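Local coordinates for RimK domain protein ATP-grasp (Sphaerobacter thermophilus, PDB 5I47) that probably binds ATP and a metal ion and may act as an ATP-grasp ligase related to RimK, possibly in lysine biosynthesis, at residues B[6-11]-B[33-38]; B[132-137]-B[164-169]. All blocks are in the same frame, centred on the assembly; numbering follows the deposited sequence.

Interaction 1 (B[6-11]-B[33-38])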
ATOM      1  N   ARG B   6      13.594 -27.855   2.197  1.00 68.91           N
ATOM      2  CA  ARG B   6      12.359 -27.772   1.432  1.00 65.43           C
ATOM      3  C   ARG B   6      12.165 -26.357   0.901  1.00 60.54           C
ATOM      4  O   ARG B   6      12.859 -25.417   1.295  1.00 62.87           O
ATOM      5  CB  ARG B   6      11.153 -28.187   2.283  1.00 65.88           C
ATOM      6  CG  ARG B   6      11.320 -29.516   3.001  1.00 65.99           C
ATOM      7  CD  ARG B   6      10.065 -29.853   3.781  1.00 66.04           C
ATOM      8  NE  ARG B   6       9.802 -28.873   4.831  1.00 63.51           N
ATOM      9  CZ  ARG B   6       8.585 -28.538   5.248  1.00 64.32           C
ATOM     10  NH1 ARG B   6       8.437 -27.639   6.211  1.00 63.01           N
ATOM     11  NH2 ARG B   6       7.516 -29.092   4.691  1.00 65.68           N
ATOM     12  N   VAL B   7      11.196 -26.214  -0.001  1.00 53.77           N
ATOM     13  CA  VAL B   7      10.876 -24.941  -0.636  1.00 49.42           C
ATOM     14  C   VAL B   7       9.365 -24.758  -0.610  1.00 50.02           C
ATOM     15  O   VAL B   7       8.620 -25.672  -0.983  1.00 52.95           O
ATOM     16  CB  VAL B   7      11.408 -24.878  -2.082  1.00 46.52           C
ATOM     17  CG1 VAL B   7      10.762 -23.734  -2.842  1.00 47.45           C
ATOM     18  CG2 VAL B   7      12.922 -24.731  -2.083  1.00 43.10           C
ATOM     19  N   ALA B   8       8.914 -23.583  -0.174  1.00 44.20           N
ATOM     20  CA  ALA B   8       7.490 -23.289  -0.063  1.00 39.57           C
ATOM     21  C   ALA B   8       6.967 -22.687  -1.362  1.00 43.88           C
ATOM     22  O   ALA B   8       7.557 -21.742  -1.896  1.00 44.43           O
ATOM     23  CB  ALA B   8       7.228 -22.336   1.102  1.00 34.02           C
ATOM     24  N   LEU B   9       5.859 -23.237  -1.863  1.00 40.76           N
ATOM     25  CA  LEU B   9       5.160 -22.724  -3.044  1.00 33.98           C
ATOM     26  C   LEU B   9       3.893 -22.027  -2.552  1.00 32.15           C
ATOM     27  O   LEU B   9       2.856 -22.659  -2.345  1.00 33.23           O
ATOM     28  CB  LEU B   9       4.825 -23.840  -4.037  1.00 33.37           C
ATOM     29  CG  LEU B   9       5.933 -24.644  -4.723  1.00 33.19           C
ATOM     30  CD1 LEU B   9       5.310 -25.680  -5.660  1.00 30.72           C
ATOM     31  CD2 LEU B   9       6.896 -23.739  -5.482  1.00 26.29           C
ATOM     32  N   LEU B  10       3.987 -20.711  -2.363  1.00 36.48           N
ATOM     33  CA  LEU B  10       2.870 -19.917  -1.868  1.00 32.39           C
ATOM     34  C   LEU B  10       1.760 -19.869  -2.906  1.00 32.28           C
ATOM     35  O   LEU B  10       1.771 -19.021  -3.806  1.00 34.23           O
ATOM     36  CB  LEU B  10       3.333 -18.503  -1.508  1.00 31.46           C
ATOM     37  CG  LEU B  10       4.425 -18.421  -0.445  1.00 34.84           C
ATOM     38  CD1 LEU B  10       4.843 -16.977  -0.191  1.00 34.82           C
ATOM     39  CD2 LEU B  10       3.943 -19.078   0.835  1.00 34.66           C
ATOM     40  N   ALA B  11       0.803 -20.783  -2.795  1.00 33.24           N
ATOM     41  CA  ALA B  11      -0.282 -20.881  -3.755  1.00 32.81           C
ATOM     42  C   ALA B  11      -1.474 -21.508  -3.055  1.00 39.47           C
ATOM     43  O   ALA B  11      -1.364 -22.033  -1.945  1.00 44.14           O
ATOM     44  CB  ALA B  11       0.129 -21.696  -4.987  1.00 33.06           C
ATOM     45  N   VAL B  33       6.866 -27.710  -1.646  1.00 53.73           N
ATOM     46  CA  VAL B  33       5.683 -28.002  -0.845  1.00 53.04           C
ATOM     47  C   VAL B  33       4.655 -26.906  -1.083  1.00 56.90           C
ATOM     48  O   VAL B  33       4.985 -25.718  -1.023  1.00 62.28           O
ATOM     49  CB  VAL B  33       6.020 -28.099   0.657  1.00 52.15           C
ATOM     50  CG1 VAL B  33       4.748 -28.216   1.484  1.00 53.44           C
ATOM     51  CG2 VAL B  33       6.951 -29.271   0.928  1.00 54.57           C
ATOM     52  N   LEU B  34       3.412 -27.301  -1.348  1.00 52.38           N
ATOM     53  CA  LEU B  34       2.327 -26.332  -1.418  1.00 48.63           C
ATOM     54  C   LEU B  34       2.087 -25.743  -0.032  1.00 51.25           C
ATOM     55  O   LEU B  34       1.863 -26.481   0.932  1.00 55.35           O
ATOM     56  CB  LEU B  34       1.055 -26.985  -1.949  1.00 46.19           C
ATOM     57  CG  LEU B  34      -0.184 -26.084  -1.981  1.00 46.76           C
ATOM     58  CD1 LEU B  34      -0.043 -24.998  -3.033  1.00 45.83           C
ATOM     59  CD2 LEU B  34      -1.443 -26.894  -2.219  1.00 51.16           C
ATOM     60  N   VAL B  35       2.154 -24.419   0.074  1.00 48.90           N
ATOM     61  CA  VAL B  35       1.850 -23.708   1.312  1.00 45.45           C
ATOM     62  C   VAL B  35       0.743 -22.717   0.995  1.00 47.39           C
ATOM     63  O   VAL B  35       0.969 -21.722   0.294  1.00 49.89           O
ATOM     64  CB  VAL B  35       3.078 -22.999   1.897  1.00 40.21           C
ATOM     65  CG1 VAL B  35       2.708 -22.298   3.194  1.00 36.87           C
ATOM     66  CG2 VAL B  35       4.207 -23.992   2.128  1.00 40.04           C
ATOM     67  N   GLN B  36      -0.452 -22.988   1.497  1.00 49.67           N
ATOM     68  CA  GLN B  36      -1.595 -22.131   1.226  1.00 51.65           C
ATOM     69  C   GLN B  36      -1.542 -20.908   2.134  1.00 49.30           C
ATOM     70  O   GLN B  36      -1.523 -21.062   3.360  1.00 42.54           O
ATOM     71  CB  GLN B  36      -2.894 -22.900   1.431  1.00 54.03           C
ATOM     72  CG  GLN B  36      -3.000 -24.165   0.578  1.00 53.86           C
ATOM     73  CD  GLN B  36      -4.216 -25.012   0.921  1.00 55.44           C
ATOM     74  OE1 GLN B  36      -4.329 -25.541   2.028  1.00 56.12           O
ATOM     75  NE2 GLN B  36      -5.132 -25.141  -0.029  1.00 55.18           N
ATOM     76  N   PRO B  37      -1.491 -19.690   1.584  1.00 52.11           N
ATOM     77  CA  PRO B  37      -1.449 -18.499   2.447  1.00 48.23           C
ATOM     78  C   PRO B  37      -2.717 -18.292   3.254  1.00 49.59           C
ATOM     79  O   PRO B  37      -2.672 -17.592   4.273  1.00 49.81           O
ATOM     80  CB  PRO B  37      -1.230 -17.349   1.454  1.00 45.77           C
ATOM     81  CG  PRO B  37      -0.695 -17.993   0.222  1.00 48.15           C
ATOM     82  CD  PRO B  37      -1.340 -19.344   0.162  1.00 51.49           C
ATOM     83  N   ALA B  38      -3.844 -18.878   2.840  1.00 47.47           N
ATOM     84  CA  ALA B  38      -5.081 -18.708   3.589  1.00 42.90           C
ATOM     85  C   ALA B  38      -4.983 -19.260   5.005  1.00 43.19           C
ATOM     86  O   ALA B  38      -5.749 -18.839   5.877  1.00 43.13           O
ATOM     87  CB  ALA B  38      -6.240 -19.373   2.846  1.00 38.71           C
TER
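V33 opens the contact by giving its backbone N to V7 O at 2.8 Å. V33 O then takes L9 N, so this one residue is bound through both its backbone N and its backbone O. Its side chain meets R6. CG2 of V33 stands anti to the carbonyl carbon and lies 3.8 Å from R6 NH2, where the two side chains cross obliquely. The same guanidinium makes a cation-pi contact with F52. L34 sits on the same face of the sheet as L9. Its CG is anti to the backbone N (chi1 176°), and CD1 swings forward along the pair to A11. L34 CD1 lies 3.8 Å from A11 CB and also touches A11 O. V35 returns to the face of A8 and L10. Its backbone N binds L9 O almost straight at the hydrogen, 175°. V35 O receives A11 N in a longer bond of 3.2 Å. On the side-chain side, V35 CG2 presses on A8 CB at 3.6 Å. V35 also lies alongside L10, both side chains pointing the same way. Beyond the strand, Q36 CA makes a C-H...O contact with A11 O at 3.2 Å. The amide of Q36 turns elsewhere, and its NE2 binds D12 O. P37 adds its ring to the same carbonyl, with P37 CD 3.4 Å from A11 O, while CG approaches L10 CB. Helix 63-74 packs on both L10 and P37. The two strands run parallel, with a local crossing angle of -43°. They are joined through helix 16-27 in the beta-alpha-beta crossover that opens the Rossmann-like preATP-grasp domain.

Interaction 2 (B[132-137]-B[164-169])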
ATOM      1  N   LYS B 132      -7.059   2.754 -13.552  1.00 33.59           N
ATOM      2  CA  LYS B 132      -6.333   1.741 -12.800  1.00 33.07           C
ATOM      3  C   LYS B 132      -6.224   2.205 -11.358  1.00 34.08           C
ATOM      4  O   LYS B 132      -5.721   3.303 -11.097  1.00 36.90           O
ATOM      5  CB  LYS B 132      -4.937   1.502 -13.384  1.00 26.12           C
ATOM      6  CG  LYS B 132      -4.907   1.022 -14.822  1.00 26.62           C
ATOM      7  CD  LYS B 132      -3.470   0.822 -15.295  1.00 30.18           C
ATOM      8  CE  LYS B 132      -3.403   0.229 -16.699  1.00 35.61           C
ATOM      9  NZ  LYS B 132      -1.988  -0.029 -17.104  1.00 35.02           N
ATOM     10  N   SER B 133      -6.695   1.381 -10.428  1.00 33.82           N
ATOM     11  CA  SER B 133      -6.445   1.649  -9.020  1.00 35.17           C
ATOM     12  C   SER B 133      -4.943   1.672  -8.755  1.00 35.76           C
ATOM     13  O   SER B 133      -4.165   0.981  -9.419  1.00 34.72           O
ATOM     14  CB  SER B 133      -7.125   0.589  -8.151  1.00 33.60           C
ATOM     15  OG  SER B 133      -6.873  -0.715  -8.646  1.00 31.51           O
ATOM     16  N   LEU B 134      -4.534   2.492  -7.779  1.00 24.71           N
ATOM     17  CA  LEU B 134      -3.111   2.623  -7.473  1.00 26.99           C
ATOM     18  C   LEU B 134      -2.503   1.290  -7.064  1.00 29.63           C
ATOM     19  O   LEU B 134      -1.311   1.054  -7.294  1.00 30.19           O
ATOM     20  CB  LEU B 134      -2.891   3.657  -6.366  1.00 27.48           C
ATOM     21  CG  LEU B 134      -3.468   5.062  -6.545  1.00 28.27           C
ATOM     22  CD1 LEU B 134      -2.880   6.014  -5.518  1.00 26.88           C
ATOM     23  CD2 LEU B 134      -3.228   5.577  -7.951  1.00 31.45           C
ATOM     24  N   THR B 135      -3.300   0.413  -6.464  1.00 32.29           N
ATOM     25  CA  THR B 135      -2.870  -0.910  -6.040  1.00 32.93           C
ATOM     26  C   THR B 135      -3.660  -1.956  -6.810  1.00 35.70           C
ATOM     27  O   THR B 135      -4.875  -1.816  -6.988  1.00 35.30           O
ATOM     28  CB  THR B 135      -3.069  -1.088  -4.531  1.00 38.43           C
ATOM     29  OG1 THR B 135      -2.068  -0.338  -3.830  1.00 47.81           O
ATOM     30  CG2 THR B 135      -2.982  -2.559  -4.130  1.00 38.78           C
ATOM     31  N   VAL B 136      -2.963  -2.995  -7.283  1.00 35.63           N
ATOM     32  CA  VAL B 136      -3.629  -4.074  -8.005  1.00 34.08           C
ATOM     33  C   VAL B 136      -4.661  -4.720  -7.097  1.00 33.30           C
ATOM     34  O   VAL B 136      -4.352  -5.156  -5.981  1.00 35.95           O
ATOM     35  CB  VAL B 136      -2.606  -5.102  -8.512  1.00 31.86           C
ATOM     36  CG1 VAL B 136      -3.321  -6.255  -9.194  1.00 32.90           C
ATOM     37  CG2 VAL B 136      -1.622  -4.446  -9.468  1.00 32.61           C
ATOM     38  N   ASP B 137      -5.898  -4.778  -7.574  1.00 35.04           N
ATOM     39  CA  ASP B 137      -7.031  -5.199  -6.765  1.00 42.48           C
ATOM     40  C   ASP B 137      -8.052  -5.906  -7.645  1.00 45.28           C
ATOM     41  O   ASP B 137      -8.568  -5.307  -8.597  1.00 48.32           O
ATOM     42  CB  ASP B 137      -7.662  -3.990  -6.068  1.00 49.77           C
ATOM     43  CG  ASP B 137      -9.029  -4.295  -5.479  1.00 56.11           C
ATOM     44  OD1 ASP B 137      -9.201  -5.383  -4.889  1.00 59.57           O
ATOM     45  OD2 ASP B 137      -9.931  -3.441  -5.610  1.00 57.25           O
ATOM     46  N   GLU B 164     -12.340   4.128  -2.403  1.00 99.48           N
ATOM     47  CA  GLU B 164     -10.904   4.171  -2.675  1.00 96.16           C
ATOM     48  C   GLU B 164     -10.726   5.106  -3.867  1.00 91.83           C
ATOM     49  O   GLU B 164     -10.528   4.687  -5.008  1.00 93.85           O
ATOM     50  CB  GLU B 164     -10.350   2.772  -2.937  1.00 94.65           C
ATOM     51  N   ARG B 165     -10.798   6.406  -3.570  1.00 76.02           N
ATOM     52  CA  ARG B 165     -11.079   7.412  -4.590  1.00 65.31           C
ATOM     53  C   ARG B 165      -9.969   7.518  -5.629  1.00 58.12           C
ATOM     54  O   ARG B 165     -10.249   7.689  -6.821  1.00 62.73           O
ATOM     55  CB  ARG B 165     -11.317   8.767  -3.922  1.00 64.47           C
ATOM     56  N   ALA B 166      -8.709   7.428  -5.207  1.00 45.38           N
ATOM     57  CA  ALA B 166      -7.595   7.706  -6.107  1.00 31.03           C
ATOM     58  C   ALA B 166      -7.455   6.622  -7.172  1.00 30.29           C
ATOM     59  O   ALA B 166      -7.376   5.432  -6.854  1.00 31.35           O
ATOM     60  CB  ALA B 166      -6.296   7.827  -5.313  1.00 25.70           C
ATOM     61  N   VAL B 167      -7.427   7.036  -8.442  1.00 27.55           N
ATOM     62  CA  VAL B 167      -7.177   6.136  -9.564  1.00 28.12           C
ATOM     63  C   VAL B 167      -6.172   6.787 -10.505  1.00 28.11           C
ATOM     64  O   VAL B 167      -5.901   7.987 -10.435  1.00 28.15           O
ATOM     65  CB  VAL B 167      -8.460   5.769 -10.347  1.00 33.96           C
ATOM     66  CG1 VAL B 167      -9.609   5.418  -9.409  1.00 37.10           C
ATOM     67  CG2 VAL B 167      -8.845   6.886 -11.302  1.00 32.45           C
ATOM     68  N   LEU B 168      -5.625   5.966 -11.400  1.00 34.65           N
ATOM     69  CA  LEU B 168      -4.763   6.417 -12.484  1.00 31.22           C
ATOM     70  C   LEU B 168      -5.587   6.534 -13.759  1.00 31.94           C
ATOM     71  O   LEU B 168      -6.269   5.581 -14.151  1.00 31.33           O
ATOM     72  CB  LEU B 168      -3.604   5.444 -12.713  1.00 28.40           C
ATOM     73  CG  LEU B 168      -2.584   5.200 -11.599  1.00 27.04           C
ATOM     74  CD1 LEU B 168      -1.604   4.126 -12.029  1.00 26.03           C
ATOM     75  CD2 LEU B 168      -1.850   6.480 -11.243  1.00 25.20           C
ATOM     76  N   VAL B 169      -5.528   7.697 -14.397  1.00 31.00           N
ATOM     77  CA  VAL B 169      -6.127   7.908 -15.709  1.00 32.68           C
ATOM     78  C   VAL B 169      -4.996   7.811 -16.724  1.00 36.15           C
ATOM     79  O   VAL B 169      -4.154   8.711 -16.818  1.00 37.39           O
ATOM     80  CB  VAL B 169      -6.857   9.255 -15.794  1.00 31.97           C
ATOM     81  CG1 VAL B 169      -7.420   9.465 -17.188  1.00 31.36           C
ATOM     82  CG2 VAL B 169      -7.973   9.316 -14.761  1.00 32.00           C
TER
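K132 and L168 face each other as an antiparallel hydrogen-bonded pair. K132 N reaches L168 O at 3.0 Å. The return bond, from L168 N to K132 O, is shorter at 2.7 Å. L168 CB also rests on K132 O. The side chains of the pair share one face of the sheet, and K132 CB and L168 CB are 4.2 Å apart. K132 then runs out fully extended, away from L168, and its NZ binds Q170 OE1. R92 of helix 92-101 touches both side chains. The pair belongs to the four-stranded antiparallel sheet of the ATP-grasp region, where strands 129-133 and 167-171 are the two inner strands. S133 OG donates to T135 O at 2.8 Å, a bond within the segment that ties S133 to the chain two residues on. The backbone O of S133 binds R92 NH1. L134 brings the chain back against the other segment. With CG anti to the carbonyl carbon (chi1 -54°), its branched end reaches over to A166 and L168. L134 CD1 lies 3.9 Å from A166 CB. L134 CD2 lies 3.7 Å from L168 CD2 and is just as near L168 CG. The two leucine side chains cross at about a right angle. L134 CG is also close to A166 O. At the subunit interface, L134 packs against V67 of the second subunit, and A166 N makes a weak hydrogen bond to E64 OE1 of that subunit.

Overall arrangement
From the N terminus, strand 6-10 leads through helix 16-27 to strand 31-35, and interaction 1 closes that first loop. Strand 31-35 is an outer strand of the parallel sheet within this chain, and 6-10 lies between it and strand 54-57. The chain then completes the preATP-grasp part and enters the ATP-grasp part. There, strand 129-133 is followed by strand 143-145 and helix 148-160, and interaction 2 closes this second loop at strand 167-171. The loops follow in series, neither nested nor crossed. The centres of interactions 1 and 2 are 29 Å apart. Their nearest atoms are about 15 Å apart. Each binds its own sheet, and both reach the second subunit.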